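Local coordinates for ADP-ribosylating toxin CARDS (Mycoplasma pneumoniae, PDB 4TLV), which transfers ADP-ribosyl groups from NAD(+) to multiple target proteins and causes vacuolation of mammalian cells, at residues L446-Y449 / Y454-P457; R544-Y549 / Q553-I558; K286-Q291 / S399-Y404; M366-Q369 / Q375-V378; R133-D138 / T190-Q195. One frame throughout, in Å; residues are numbered along the deposited sequence.

Overall arrangement
Interaction 5 comes first along the chain, in the mono-ADP-ribosyltransferase domain. Interaction 3 follows in D2 and encloses the hairpin of interaction 4 in the long loop it closes; interactions 1 and 2 come last, in D3. The two D2 contacts reach the same sheet, their centres about 17 Å apart. In D3 the centres are about 14 Å apart and the contacts touch, Trp-448 NE1 lying 3.5 Å from Val-557 CG1. Interaction 2 approaches the enzymatic domain, its nearest atoms about 7 Å from those of interaction 5. The centre of interaction 2 lies about 46 Å from those of interactions 3 and 4. The five contacts sample one catalytic domain and two beta-trefoils of a monomeric toxin.

Interaction 1 of 5, residues L446-Y449 / Y454-P457; sequences LGWY and YYTP
Trp-448 O is gripped twice from the facing strand: Tyr-455 N donates a hydrogen bond of 2.8 Å, and Tyr-454 CA makes a longer C-H...O approach of 3.6 Å. The return bond, Trp-448 N to Tyr-455 O, is 3.0 Å; the two N-H...O bonds together make Trp-448 and Tyr-455 a hydrogen-bonded antiparallel pair. Their side chains share one face of the ribbon. The indole is swung between its own backbone N and carbonyl carbon (chi1 61°), and there its six-membered ring forms an offset stack with the Tyr-455 ring, centroids 4.1 Å apart and planes inclined by just 10°. Tyr-455 CB slips under the five-membered ring, 3.5 Å from its centroid, as a CH-pi contact. From outside the pair, Trp-448 NE1 has a hydrogen bond to Ser-463 OG, which restrains the ring's rotation. On the other face, Tyr-449 turns its CD1-CE1 edge onto the face of Tyr-454, a T-shaped pair with planes at 68° and centroids 5.1 Å apart; Lys-467 adds a cation-pi contact to Tyr-454. One stacked and one T-shaped aromatic couple, flanking a two-bond ladder, belong to a short antiparallel beta hairpin of the D3 beta-trefoil.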
# COMPACT_ATOMS: atom_id res chain seq x y z
N LEU A 446 -1.99 -6.46 16.49
CA LEU A 446 -1.04 -6.94 17.51
C LEU A 446 -1.69 -7.91 18.47
O LEU A 446 -2.84 -7.73 18.86
CB LEU A 446 -0.42 -5.80 18.31
CG LEU A 446 0.24 -4.67 17.50
CD1 LEU A 446 0.85 -3.66 18.44
CD2 LEU A 446 1.29 -5.24 16.52
N GLY A 447 -0.95 -8.93 18.88
CA GLY A 447 -1.45 -9.87 19.86
C GLY A 447 -0.30 -10.66 20.44
O GLY A 447 0.86 -10.36 20.19
N TRP A 448 -0.63 -11.66 21.24
CA TRP A 448 0.37 -12.61 21.67
C TRP A 448 -0.21 -14.00 21.71
O TRP A 448 -1.43 -14.17 21.60
CB TRP A 448 1.06 -12.19 22.98
CG TRP A 448 0.19 -12.05 24.22
CD1 TRP A 448 -0.61 -10.98 24.54
CD2 TRP A 448 0.08 -12.97 25.32
NE1 TRP A 448 -1.21 -11.19 25.77
CE2 TRP A 448 -0.80 -12.40 26.26
CE3 TRP A 448 0.66 -14.22 25.59
CZ2 TRP A 448 -1.14 -13.05 27.46
CZ3 TRP A 448 0.33 -14.86 26.79
CH2 TRP A 448 -0.57 -14.27 27.71
N TYR A 449 0.66 -15.00 21.83
CA TYR A 449 0.30 -16.39 21.66
C TYR A 449 0.93 -17.19 22.78
O TYR A 449 2.08 -16.98 23.14
CB TYR A 449 0.85 -16.87 20.33
CG TYR A 449 0.59 -18.31 19.99
CD1 TYR A 449 -0.62 -18.70 19.43
CD2 TYR A 449 1.57 -19.27 20.19
CE1 TYR A 449 -0.84 -20.01 19.08
CE2 TYR A 449 1.36 -20.58 19.85
CZ TYR A 449 0.16 -20.95 19.30
OH TYR A 449 -0.04 -22.27 18.97
N TYR A 454 -4.61 -17.63 21.48
CA TYR A 454 -4.34 -16.23 21.14
C TYR A 454 -4.88 -15.24 22.17
O TYR A 454 -5.95 -15.43 22.75
CB TYR A 454 -4.95 -15.90 19.77
CG TYR A 454 -4.31 -16.66 18.63
CD1 TYR A 454 -4.68 -17.97 18.36
CD2 TYR A 454 -3.33 -16.07 17.84
CE1 TYR A 454 -4.10 -18.67 17.33
CE2 TYR A 454 -2.74 -16.77 16.80
CZ TYR A 454 -3.12 -18.07 16.55
OH TYR A 454 -2.55 -18.77 15.51
N TYR A 455 -4.13 -14.16 22.36
CA TYR A 455 -4.55 -13.05 23.21
C TYR A 455 -4.46 -11.72 22.48
O TYR A 455 -3.64 -11.55 21.57
CB TYR A 455 -3.68 -12.98 24.45
CG TYR A 455 -3.82 -14.20 25.33
CD1 TYR A 455 -3.08 -15.35 25.09
CD2 TYR A 455 -4.70 -14.20 26.41
CE1 TYR A 455 -3.21 -16.48 25.90
CE2 TYR A 455 -4.84 -15.32 27.24
CZ TYR A 455 -4.09 -16.45 26.98
OH TYR A 455 -4.23 -17.55 27.79
N THR A 456 -5.28 -10.78 22.92
CA THR A 456 -5.39 -9.47 22.30
C THR A 456 -5.29 -8.39 23.39
O THR A 456 -5.74 -8.60 24.52
CB THR A 456 -6.71 -9.35 21.50
OG1 THR A 456 -6.69 -8.18 20.69
CG2 THR A 456 -7.92 -9.31 22.45
N PRO A 457 -4.68 -7.24 23.07
CA PRO A 457 -4.57 -6.16 24.05
C PRO A 457 -5.94 -5.59 24.38
O PRO A 457 -6.85 -5.62 23.54
CB PRO A 457 -3.75 -5.09 23.32
CG PRO A 457 -3.27 -5.73 22.06
CD PRO A 457 -4.19 -6.84 21.74

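Interaction 2 of 5, residues R544-Y549 / Q553-I558; sequences RHIRCY and QQLKVI
Gln-554 places CG opposite its backbone N (chi1 -171°) and stays extended beyond, which carries its amide across to His-545 and Arg-547. The amide nitrogen stands over one face of the imidazole, Gln-554 NE2 being 3.5 Å from His-545 CG, with the two planes 58° apart. The same amide packs over a guanidinium face, Gln-554 OE1 lying 3.6 Å from Arg-547 NH2 without a hydrogen bond. Asp-531 secures both partners of this amide, through a salt bridge to Arg-547 NH1 and a hydrogen bond to His-545 ND1. A water accepts from Gln-554 NE2 and from Ile-546 N and donates to Leu-555 O, this last at 2.7 Å. The backbones belong to the D3 beta-trefoil, where segments 544-548 and 554-558, with N-to-C directions 126° apart, manage a single bridge, Arg-547 with Gln-554. Two bonds bracket it: Leu-555 N to Ile-546 O, 2.8 Å, and Cys-548 N to Gln-553 O, also 2.8 Å. The Ile-546 and Leu-555 side chains run alongside each other in a common direction, with CB atoms 4.0 Å apart. Gln-553 bends at chi2 and sets OE1 3.5 Å from Cys-548 CB; that oxygen accepts from Asp-551 N, while NE2 bonds to Leu-498 O.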
# COMPACT_ATOMS: atom_id res chain seq x y z
N ARG A 544 7.42 -10.34 16.01
CA ARG A 544 8.45 -9.31 16.05
C ARG A 544 8.65 -8.86 17.49
O ARG A 544 7.76 -8.99 18.33
CB ARG A 544 8.02 -8.08 15.24
CG ARG A 544 7.79 -8.32 13.75
CD ARG A 544 9.12 -8.60 13.01
NE ARG A 544 8.89 -8.64 11.56
CZ ARG A 544 8.37 -9.68 10.91
NH1 ARG A 544 8.04 -10.80 11.55
NH2 ARG A 544 8.20 -9.61 9.59
N HIS A 545 9.82 -8.29 17.77
CA HIS A 545 10.01 -7.48 18.96
C HIS A 545 9.56 -6.05 18.64
O HIS A 545 9.64 -5.61 17.49
CB HIS A 545 11.48 -7.49 19.40
CG HIS A 545 11.94 -8.83 19.89
ND1 HIS A 545 13.25 -9.25 19.80
CD2 HIS A 545 11.25 -9.86 20.43
CE1 HIS A 545 13.35 -10.48 20.29
NE2 HIS A 545 12.15 -10.87 20.68
N ILE A 546 9.08 -5.33 19.64
CA ILE A 546 8.63 -3.95 19.46
C ILE A 546 9.33 -3.07 20.49
O ILE A 546 9.33 -3.38 21.68
CB ILE A 546 7.09 -3.83 19.57
CG1 ILE A 546 6.42 -4.68 18.49
CG2 ILE A 546 6.65 -2.36 19.46
CD1 ILE A 546 4.90 -4.73 18.56
N ARG A 547 9.95 -1.99 20.03
CA ARG A 547 10.68 -1.08 20.91
C ARG A 547 10.24 0.37 20.69
O ARG A 547 9.80 0.74 19.61
CB ARG A 547 12.18 -1.19 20.66
CG ARG A 547 12.78 -2.52 21.10
CD ARG A 547 14.29 -2.57 20.92
NE ARG A 547 14.83 -3.81 21.47
CZ ARG A 547 14.89 -4.96 20.81
NH1 ARG A 547 14.45 -5.04 19.56
NH2 ARG A 547 15.40 -6.04 21.40
N CYS A 548 10.39 1.18 21.73
CA CYS A 548 10.02 2.58 21.68
C CYS A 548 11.21 3.42 21.20
O CYS A 548 12.35 3.17 21.60
CB CYS A 548 9.55 3.02 23.08
SG CYS A 548 9.19 4.76 23.25
N TYR A 549 10.96 4.40 20.34
CA TYR A 549 12.04 5.28 19.87
C TYR A 549 12.79 5.98 21.01
O TYR A 549 13.98 6.24 20.90
CB TYR A 549 11.49 6.42 19.01
CG TYR A 549 11.23 6.15 17.52
CD1 TYR A 549 10.45 5.08 17.10
CD2 TYR A 549 11.70 7.04 16.57
CE1 TYR A 549 10.18 4.89 15.73
CE2 TYR A 549 11.43 6.86 15.21
CZ TYR A 549 10.68 5.77 14.80
OH TYR A 549 10.39 5.62 13.46
N GLN A 553 13.05 1.22 24.93
CA GLN A 553 12.26 0.43 25.87
C GLN A 553 11.49 -0.61 25.09
O GLN A 553 10.90 -0.29 24.05
CB GLN A 553 11.27 1.33 26.62
CG GLN A 553 11.92 2.47 27.39
CD GLN A 553 12.06 3.77 26.59
OE1 GLN A 553 12.11 3.78 25.36
NE2 GLN A 553 12.14 4.88 27.31
N GLN A 554 11.48 -1.84 25.60
CA GLN A 554 10.92 -2.97 24.88
C GLN A 554 9.54 -3.40 25.37
O GLN A 554 9.32 -3.65 26.56
CB GLN A 554 11.87 -4.18 24.89
CG GLN A 554 11.39 -5.29 23.96
CD GLN A 554 12.35 -6.47 23.88
OE1 GLN A 554 13.45 -6.43 24.45
NE2 GLN A 554 11.94 -7.52 23.17
N LEU A 555 8.61 -3.50 24.42
CA LEU A 555 7.25 -3.96 24.72
C LEU A 555 7.24 -5.45 25.02
O LEU A 555 7.76 -6.25 24.24
CB LEU A 555 6.33 -3.67 23.52
CG LEU A 555 4.83 -3.80 23.76
CD1 LEU A 555 4.39 -2.73 24.78
CD2 LEU A 555 4.05 -3.67 22.47
N LYS A 556 6.65 -5.82 26.15
CA LYS A 556 6.45 -7.22 26.49
C LYS A 556 5.12 -7.44 27.21
O LYS A 556 4.44 -6.48 27.57
CB LYS A 556 7.60 -7.74 27.37
CG LYS A 556 8.98 -7.60 26.75
CD LYS A 556 10.00 -8.42 27.53
CE LYS A 556 11.42 -7.99 27.22
NZ LYS A 556 12.40 -8.71 28.08
N VAL A 557 4.77 -8.71 27.41
CA VAL A 557 3.54 -9.08 28.11
C VAL A 557 3.82 -10.13 29.20
O VAL A 557 4.58 -11.08 28.98
CB VAL A 557 2.49 -9.67 27.16
CG1 VAL A 557 1.18 -9.85 27.88
CG2 VAL A 557 2.28 -8.78 25.97
N ILE A 558 3.20 -9.96 30.36
CA ILE A 558 3.35 -10.94 31.44
C ILE A 558 2.56 -12.20 31.12
O ILE A 558 1.40 -12.13 30.71
CB ILE A 558 2.91 -10.35 32.81
CG1 ILE A 558 3.79 -9.15 33.14
CG2 ILE A 558 3.01 -11.42 33.90
CD1 ILE A 558 3.34 -8.35 34.37
O HOH W 1 9.15 -7.11 22.06

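Interaction 3 of 5, residues K286-Q291 / S399-Y404; sequences KTFMLQ and SQHDLY
Phe-288 and His-401 meet in the interior of the D2 beta-trefoil, on segments with no hydrogen bond between them: their CA atoms are 9.3 Å apart, and the side chains alone span the gap. Phe-288 points its CE2 corner at the imidazole, with CE2 3.9 Å from His-401 CD2. The rings form an offset edge-to-face pair, the phenyl supplying the edge and the imidazole the face; centroids are 5.7 Å apart and planes 74° apart. Two residues further along each segment, Leu-290 CD1 touches Leu-403 CD2 at 3.9 Å. Both leucines carry CG opposite their backbone N (chi1 -176° and 178°), so that one methyl of each bridges a CA separation of 8.9 Å, the two side chains crossing at about a right angle. A second shell holds these four groups. Trp-392 makes edge-to-face contacts with both Phe-288 and His-401, and Leu-418 of strand 415-421 packs on Phe-288 and on Leu-403. Strand 287-293 is itself bonded on its two sides, Phe-288 to Leu-279 and Met-289 to Val-302. On the imidazole, ND1 is hydrogen-bonded to Ser-396 OG, which restrains the turn of the ring that brings CD2 to Phe-288 CE2.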
# COMPACT_ATOMS: atom_id res chain seq x y z
N LYS A 286 -31.08 1.98 -14.34
CA LYS A 286 -31.31 2.89 -13.23
C LYS A 286 -29.98 3.45 -12.73
O LYS A 286 -28.96 2.77 -12.76
CB LYS A 286 -32.04 2.17 -12.10
CG LYS A 286 -33.48 1.82 -12.43
CD LYS A 286 -34.17 1.10 -11.28
CE LYS A 286 -35.61 0.77 -11.64
NZ LYS A 286 -36.36 0.18 -10.50
N THR A 287 -30.01 4.70 -12.28
CA THR A 287 -28.79 5.39 -11.87
C THR A 287 -28.82 5.70 -10.38
O THR A 287 -29.85 6.10 -9.84
CB THR A 287 -28.59 6.69 -12.68
OG1 THR A 287 -28.54 6.35 -14.08
CG2 THR A 287 -27.29 7.40 -12.28
N PHE A 288 -27.68 5.51 -9.73
CA PHE A 288 -27.57 5.70 -8.29
C PHE A 288 -26.35 6.51 -7.92
O PHE A 288 -25.33 6.49 -8.61
CB PHE A 288 -27.42 4.35 -7.58
CG PHE A 288 -28.55 3.38 -7.84
CD1 PHE A 288 -28.50 2.53 -8.92
CD2 PHE A 288 -29.64 3.32 -6.99
CE1 PHE A 288 -29.53 1.63 -9.16
CE2 PHE A 288 -30.67 2.42 -7.22
CZ PHE A 288 -30.61 1.57 -8.31
N MET A 289 -26.45 7.19 -6.79
CA MET A 289 -25.31 7.84 -6.18
C MET A 289 -24.83 6.98 -5.02
O MET A 289 -25.62 6.55 -4.18
CB MET A 289 -25.68 9.21 -5.66
CG MET A 289 -25.99 10.22 -6.76
SD MET A 289 -26.62 11.74 -6.05
CE MET A 289 -28.27 11.26 -5.54
N LEU A 290 -23.52 6.75 -4.99
CA LEU A 290 -22.87 6.08 -3.88
C LEU A 290 -22.85 7.02 -2.68
O LEU A 290 -22.49 8.19 -2.82
CB LEU A 290 -21.44 5.73 -4.27
CG LEU A 290 -20.64 4.94 -3.25
CD1 LEU A 290 -21.25 3.53 -3.08
CD2 LEU A 290 -19.19 4.85 -3.71
N GLN A 291 -23.23 6.52 -1.50
CA GLN A 291 -23.18 7.33 -0.29
C GLN A 291 -22.74 6.48 0.90
O GLN A 291 -22.83 5.26 0.85
CB GLN A 291 -24.55 7.98 -0.02
CG GLN A 291 -24.94 8.99 -1.09
CD GLN A 291 -26.25 9.66 -0.82
OE1 GLN A 291 -26.92 9.36 0.16
NE2 GLN A 291 -26.62 10.59 -1.70
N SER A 399 -35.49 3.69 0.34
CA SER A 399 -34.74 4.85 -0.14
C SER A 399 -33.26 4.53 -0.38
O SER A 399 -32.61 5.16 -1.21
CB SER A 399 -34.86 5.99 0.87
OG SER A 399 -33.90 7.01 0.62
N GLN A 400 -32.73 3.57 0.36
CA GLN A 400 -31.32 3.23 0.30
C GLN A 400 -31.17 1.76 -0.05
O GLN A 400 -31.87 0.92 0.50
CB GLN A 400 -30.64 3.51 1.64
CG GLN A 400 -30.71 4.97 2.08
CD GLN A 400 -30.07 5.21 3.43
OE1 GLN A 400 -29.71 4.28 4.14
NE2 GLN A 400 -29.92 6.49 3.79
N HIS A 401 -30.26 1.46 -0.96
CA HIS A 401 -30.03 0.07 -1.35
C HIS A 401 -28.61 -0.36 -1.02
O HIS A 401 -27.66 0.41 -1.17
CB HIS A 401 -30.32 -0.11 -2.84
CG HIS A 401 -31.68 0.36 -3.24
ND1 HIS A 401 -32.87 -0.30 -3.29
CD2 HIS A 401 -31.94 1.65 -3.63
CE1 HIS A 401 -33.81 0.61 -3.72
NE2 HIS A 401 -33.23 1.78 -3.91
N ASP A 402 -28.49 -1.60 -0.56
CA ASP A 402 -27.20 -2.16 -0.21
C ASP A 402 -26.35 -2.43 -1.45
O ASP A 402 -26.87 -2.64 -2.55
CB ASP A 402 -27.38 -3.45 0.59
CG ASP A 402 -27.80 -3.18 2.03
OD1 ASP A 402 -27.90 -2.00 2.42
OD2 ASP A 402 -28.03 -4.16 2.76
N LEU A 403 -25.04 -2.43 -1.25
CA LEU A 403 -24.08 -2.63 -2.32
C LEU A 403 -23.32 -3.94 -2.12
O LEU A 403 -22.79 -4.18 -1.04
CB LEU A 403 -23.09 -1.45 -2.38
CG LEU A 403 -21.99 -1.54 -3.43
CD1 LEU A 403 -22.59 -1.51 -4.84
CD2 LEU A 403 -20.96 -0.40 -3.24
N TYR A 404 -23.27 -4.77 -3.16
CA TYR A 404 -22.62 -6.07 -3.06
C TYR A 404 -21.50 -6.23 -4.08
O TYR A 404 -21.39 -5.46 -5.03
CB TYR A 404 -23.63 -7.20 -3.28
CG TYR A 404 -24.88 -7.09 -2.43
CD1 TYR A 404 -24.86 -7.42 -1.08
CD2 TYR A 404 -26.07 -6.64 -2.99
CE1 TYR A 404 -26.01 -7.30 -0.30
CE2 TYR A 404 -27.22 -6.52 -2.22
CZ TYR A 404 -27.19 -6.86 -0.88
OH TYR A 404 -28.33 -6.74 -0.13

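Interaction 4 of 5, residues M366-Q369 / Q375-V378; sequences MTPQ and QFRV
Gln-375 O receives the N-H of Gln-369 at 2.7 Å, at the end of the ladder next to the turn. On the other side of the same residue, Gln-375 N bonds to Asp-370 OD1 within that turn. Phe-376 comes next, a non-hydrogen-bonded partner of Pro-368, and lays one ring face against the proline: Pro-368 CA is 4.2 Å from the ring centroid and 28° off the normal, a CH-pi contact. The proline ring adds Pro-368 CB at 3.9 Å from Phe-376 CE2, while Val-422 and Val-432 pack on the same phenyl. Arg-377 forms the hydrogen-bonded pair with Thr-367. Its N donates to Thr-367 O at 3.0 Å, and its O is held three ways: by Thr-367 N at 2.9 Å, by the C-H of Met-366 CA, and by a water that donates at 2.9 Å. That water also meets Thr-367 OG1 at 3.0 Å, the hydroxyl having been set between backbone N and carbonyl carbon (chi1 64°). Arg-377 extends, then bends at chi3; the side chain of Gln-369 passes over one guanidinium face, planes 49° apart, and Glu-417 takes NE in a salt bridge. Val-378 returns to the Phe-376 face, its CG2 4.2 Å from Met-366 CG, with Ile-420 touching both. Side chains alternating between an apolar face (Met-366, Pro-368, Phe-376, Val-378) and a polar one (Thr-367, Arg-377) on a regular ladder mark this as an antiparallel beta hairpin of the D2 beta-trefoil, bonded onward to strand 415-421.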
# COMPACT_ATOMS: atom_id res chain seq x y z
N MET A 366 -10.70 -0.51 -11.34
CA MET A 366 -11.73 0.11 -12.16
C MET A 366 -11.34 -0.00 -13.63
O MET A 366 -10.36 0.59 -14.06
CB MET A 366 -11.93 1.56 -11.78
CG MET A 366 -12.29 1.72 -10.30
SD MET A 366 -12.95 3.34 -9.97
CE MET A 366 -13.00 3.30 -8.18
N THR A 367 -12.11 -0.76 -14.39
CA THR A 367 -11.68 -1.11 -15.74
C THR A 367 -12.72 -0.67 -16.78
O THR A 367 -13.90 -0.99 -16.66
CB THR A 367 -11.42 -2.62 -15.85
OG1 THR A 367 -12.65 -3.32 -15.64
CG2 THR A 367 -10.46 -3.07 -14.79
N PRO A 368 -12.27 0.08 -17.81
CA PRO A 368 -13.20 0.66 -18.78
C PRO A 368 -13.84 -0.48 -19.56
O PRO A 368 -13.14 -1.41 -19.90
CB PRO A 368 -12.30 1.48 -19.71
CG PRO A 368 -10.90 1.35 -19.20
CD PRO A 368 -10.86 0.24 -18.20
N GLN A 369 -15.14 -0.42 -19.82
CA GLN A 369 -15.82 -1.52 -20.49
C GLN A 369 -16.22 -1.19 -21.93
O GLN A 369 -16.51 -2.09 -22.72
CB GLN A 369 -17.05 -1.96 -19.69
CG GLN A 369 -16.70 -2.49 -18.30
CD GLN A 369 -15.85 -3.74 -18.35
OE1 GLN A 369 -14.67 -3.73 -17.97
NE2 GLN A 369 -16.44 -4.82 -18.83
N GLN A 375 -17.60 3.95 -19.19
CA GLN A 375 -18.28 3.01 -18.28
C GLN A 375 -17.25 2.08 -17.65
O GLN A 375 -16.47 1.44 -18.35
CB GLN A 375 -19.32 2.20 -19.04
CG GLN A 375 -20.39 3.06 -19.70
CD GLN A 375 -21.10 2.37 -20.85
OE1 GLN A 375 -20.90 1.18 -21.09
NE2 GLN A 375 -21.92 3.12 -21.58
N PHE A 376 -17.27 1.98 -16.33
CA PHE A 376 -16.20 1.29 -15.61
C PHE A 376 -16.73 0.22 -14.66
O PHE A 376 -17.56 0.50 -13.80
CB PHE A 376 -15.36 2.32 -14.85
CG PHE A 376 -14.59 3.25 -15.74
CD1 PHE A 376 -15.22 4.31 -16.37
CD2 PHE A 376 -13.22 3.09 -15.92
CE1 PHE A 376 -14.50 5.18 -17.20
CE2 PHE A 376 -12.51 3.94 -16.75
CZ PHE A 376 -13.15 4.99 -17.38
N ARG A 377 -16.22 -0.99 -14.82
CA ARG A 377 -16.50 -2.07 -13.90
C ARG A 377 -15.60 -1.92 -12.69
O ARG A 377 -14.41 -1.63 -12.82
CB ARG A 377 -16.26 -3.42 -14.58
CG ARG A 377 -16.19 -4.63 -13.63
CD ARG A 377 -16.13 -5.93 -14.46
NE ARG A 377 -17.39 -6.17 -15.16
CZ ARG A 377 -17.50 -6.77 -16.35
NH1 ARG A 377 -16.43 -7.21 -17.01
NH2 ARG A 377 -18.70 -6.94 -16.88
N VAL A 378 -16.17 -2.10 -11.51
CA VAL A 378 -15.40 -1.94 -10.27
C VAL A 378 -15.29 -3.32 -9.64
O VAL A 378 -16.30 -3.93 -9.30
CB VAL A 378 -16.12 -0.97 -9.33
CG1 VAL A 378 -15.38 -0.86 -7.98
CG2 VAL A 378 -16.22 0.41 -10.00
O HOH W 2 -12.56 -3.85 -12.70

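Interaction 5 of 5, residues R133-D138 / T190-Q195; sequences REWFTD and TQANDQ
Trp-135 and Ala-192 bring strand 134-138 and the irregular loop 190-195 to a closest CA separation of 8.5 Å, too wide for backbone pairing, and no hydrogen bond crosses between the segments. The indole closes the distance. With CG opposite the carbonyl carbon (chi1 -76°), the benzo end reaches the loop, where Trp-135 CZ3 lies 3.3 Å from Ala-192 CB, a tight apolar contact made obliquely to the ring. Trp-135 CE3 supports it at 3.6 Å from the same methyl. Asn-193 O comes instead to the ring edge, close to its plane, 3.3 Å from Trp-135 CZ3 and 3.7 Å from Trp-135 CH2, geometry consistent with weak aromatic C-H...O attraction. In the mono-ADP-ribosyltransferase domain, of pertussis toxin S1 type, strand 134-138 is the middle of a three-stranded antiparallel sheet with 49-53 and 89-91, and the loop passes beside it. The pyrrole end is fixed separately: Trp-135 NE1 bonds to Glu-54 OE1, and the other oxygen of Glu-54 forms a salt bridge with Arg-133 NH2. The loop keeps its own shape through an Asx turn, Gln-195 N donating to Asn-193 OD1 at 3.0 Å (155° at the hydrogen), while Asn-193 ND2 ties to Gln-87 O.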
# COMPACT_ATOMS: atom_id res chain seq x y z
N ARG A 133 4.62 -0.86 -4.21
CA ARG A 133 4.74 -2.27 -3.85
C ARG A 133 6.02 -2.85 -4.42
O ARG A 133 6.01 -3.96 -4.96
CB ARG A 133 3.53 -3.07 -4.37
CG ARG A 133 2.18 -2.59 -3.82
CD ARG A 133 1.84 -3.18 -2.45
NE ARG A 133 1.63 -4.65 -2.46
CZ ARG A 133 0.47 -5.25 -2.73
NH1 ARG A 133 -0.62 -4.54 -3.07
NH2 ARG A 133 0.39 -6.58 -2.68
N GLU A 134 7.13 -2.11 -4.32
CA GLU A 134 8.35 -2.48 -5.05
C GLU A 134 9.08 -3.69 -4.48
O GLU A 134 9.35 -3.77 -3.29
CB GLU A 134 9.35 -1.31 -5.16
CG GLU A 134 10.65 -1.75 -5.88
CD GLU A 134 11.63 -0.62 -6.16
OE1 GLU A 134 11.42 0.51 -5.67
OE2 GLU A 134 12.62 -0.89 -6.88
N TRP A 135 9.39 -4.63 -5.37
CA TRP A 135 10.38 -5.67 -5.08
C TRP A 135 11.51 -5.35 -6.06
O TRP A 135 11.27 -5.19 -7.26
CB TRP A 135 9.80 -7.05 -5.38
CG TRP A 135 8.84 -7.52 -4.32
CD1 TRP A 135 7.54 -7.15 -4.17
CD2 TRP A 135 9.13 -8.45 -3.26
NE1 TRP A 135 6.99 -7.79 -3.08
CE2 TRP A 135 7.95 -8.59 -2.51
CE3 TRP A 135 10.27 -9.17 -2.89
CZ2 TRP A 135 7.87 -9.44 -1.40
CZ3 TRP A 135 10.20 -9.99 -1.78
CH2 TRP A 135 9.00 -10.13 -1.05
N PHE A 136 12.72 -5.18 -5.54
CA PHE A 136 13.84 -4.90 -6.43
C PHE A 136 14.70 -6.15 -6.54
O PHE A 136 14.75 -6.96 -5.61
CB PHE A 136 14.65 -3.69 -5.95
CG PHE A 136 15.34 -3.87 -4.62
CD1 PHE A 136 14.67 -3.61 -3.43
CD2 PHE A 136 16.68 -4.26 -4.56
CE1 PHE A 136 15.30 -3.76 -2.20
CE2 PHE A 136 17.32 -4.41 -3.32
CZ PHE A 136 16.62 -4.15 -2.15
N THR A 137 15.35 -6.31 -7.69
CA THR A 137 16.25 -7.45 -7.86
C THR A 137 17.67 -6.96 -7.64
O THR A 137 18.01 -5.81 -7.98
CB THR A 137 16.13 -8.10 -9.24
OG1 THR A 137 16.53 -7.16 -10.24
CG2 THR A 137 14.68 -8.52 -9.50
N ASP A 138 18.48 -7.82 -7.04
CA ASP A 138 19.87 -7.49 -6.77
C ASP A 138 20.58 -7.95 -8.02
O ASP A 138 21.11 -9.07 -8.09
CB ASP A 138 20.33 -8.25 -5.52
CG ASP A 138 21.67 -7.77 -4.99
OD1 ASP A 138 22.31 -6.90 -5.62
OD2 ASP A 138 22.08 -8.27 -3.92
N THR A 190 9.90 -21.19 -7.53
CA THR A 190 10.69 -20.41 -6.58
C THR A 190 9.79 -19.39 -5.88
O THR A 190 8.60 -19.31 -6.18
CB THR A 190 11.82 -19.66 -7.31
OG1 THR A 190 11.27 -18.88 -8.39
CG2 THR A 190 12.83 -20.63 -7.89
N GLN A 191 10.35 -18.61 -4.97
CA GLN A 191 9.62 -17.52 -4.35
C GLN A 191 10.58 -16.36 -4.07
O GLN A 191 11.78 -16.57 -3.98
CB GLN A 191 8.99 -17.98 -3.04
CG GLN A 191 10.03 -18.35 -1.99
CD GLN A 191 9.44 -18.55 -0.61
OE1 GLN A 191 8.38 -19.35 -0.54
NE2 GLN A 191 9.92 -17.99 0.38
N ALA A 192 10.04 -15.15 -3.94
CA ALA A 192 10.88 -14.00 -3.62
C ALA A 192 11.56 -14.23 -2.28
O ALA A 192 11.06 -14.98 -1.45
CB ALA A 192 10.04 -12.73 -3.59
N ASN A 193 12.70 -13.59 -2.07
CA ASN A 193 13.37 -13.68 -0.78
C ASN A 193 12.49 -13.10 0.34
O ASN A 193 11.99 -11.98 0.21
CB ASN A 193 14.71 -12.93 -0.83
CG ASN A 193 15.69 -13.45 0.21
OD1 ASN A 193 15.33 -13.63 1.37
ND2 ASN A 193 16.92 -13.74 -0.22
N ASP A 194 12.30 -13.83 1.44
CA ASP A 194 11.46 -13.29 2.53
C ASP A 194 12.24 -12.46 3.54
O ASP A 194 11.68 -12.01 4.54
CB ASP A 194 10.61 -14.37 3.24
CG ASP A 194 11.45 -15.43 3.95
OD1 ASP A 194 12.69 -15.34 3.97
OD2 ASP A 194 10.84 -16.38 4.51
N GLN A 195 13.53 -12.27 3.28
CA GLN A 195 14.39 -11.49 4.18
C GLN A 195 14.61 -10.07 3.69
O GLN A 195 14.56 -9.80 2.49
CB GLN A 195 15.76 -12.15 4.30
CG GLN A 195 15.74 -13.65 4.37
CD GLN A 195 15.95 -14.12 5.76
OE1 GLN A 195 17.07 -14.45 6.15
NE2 GLN A 195 14.87 -14.18 6.54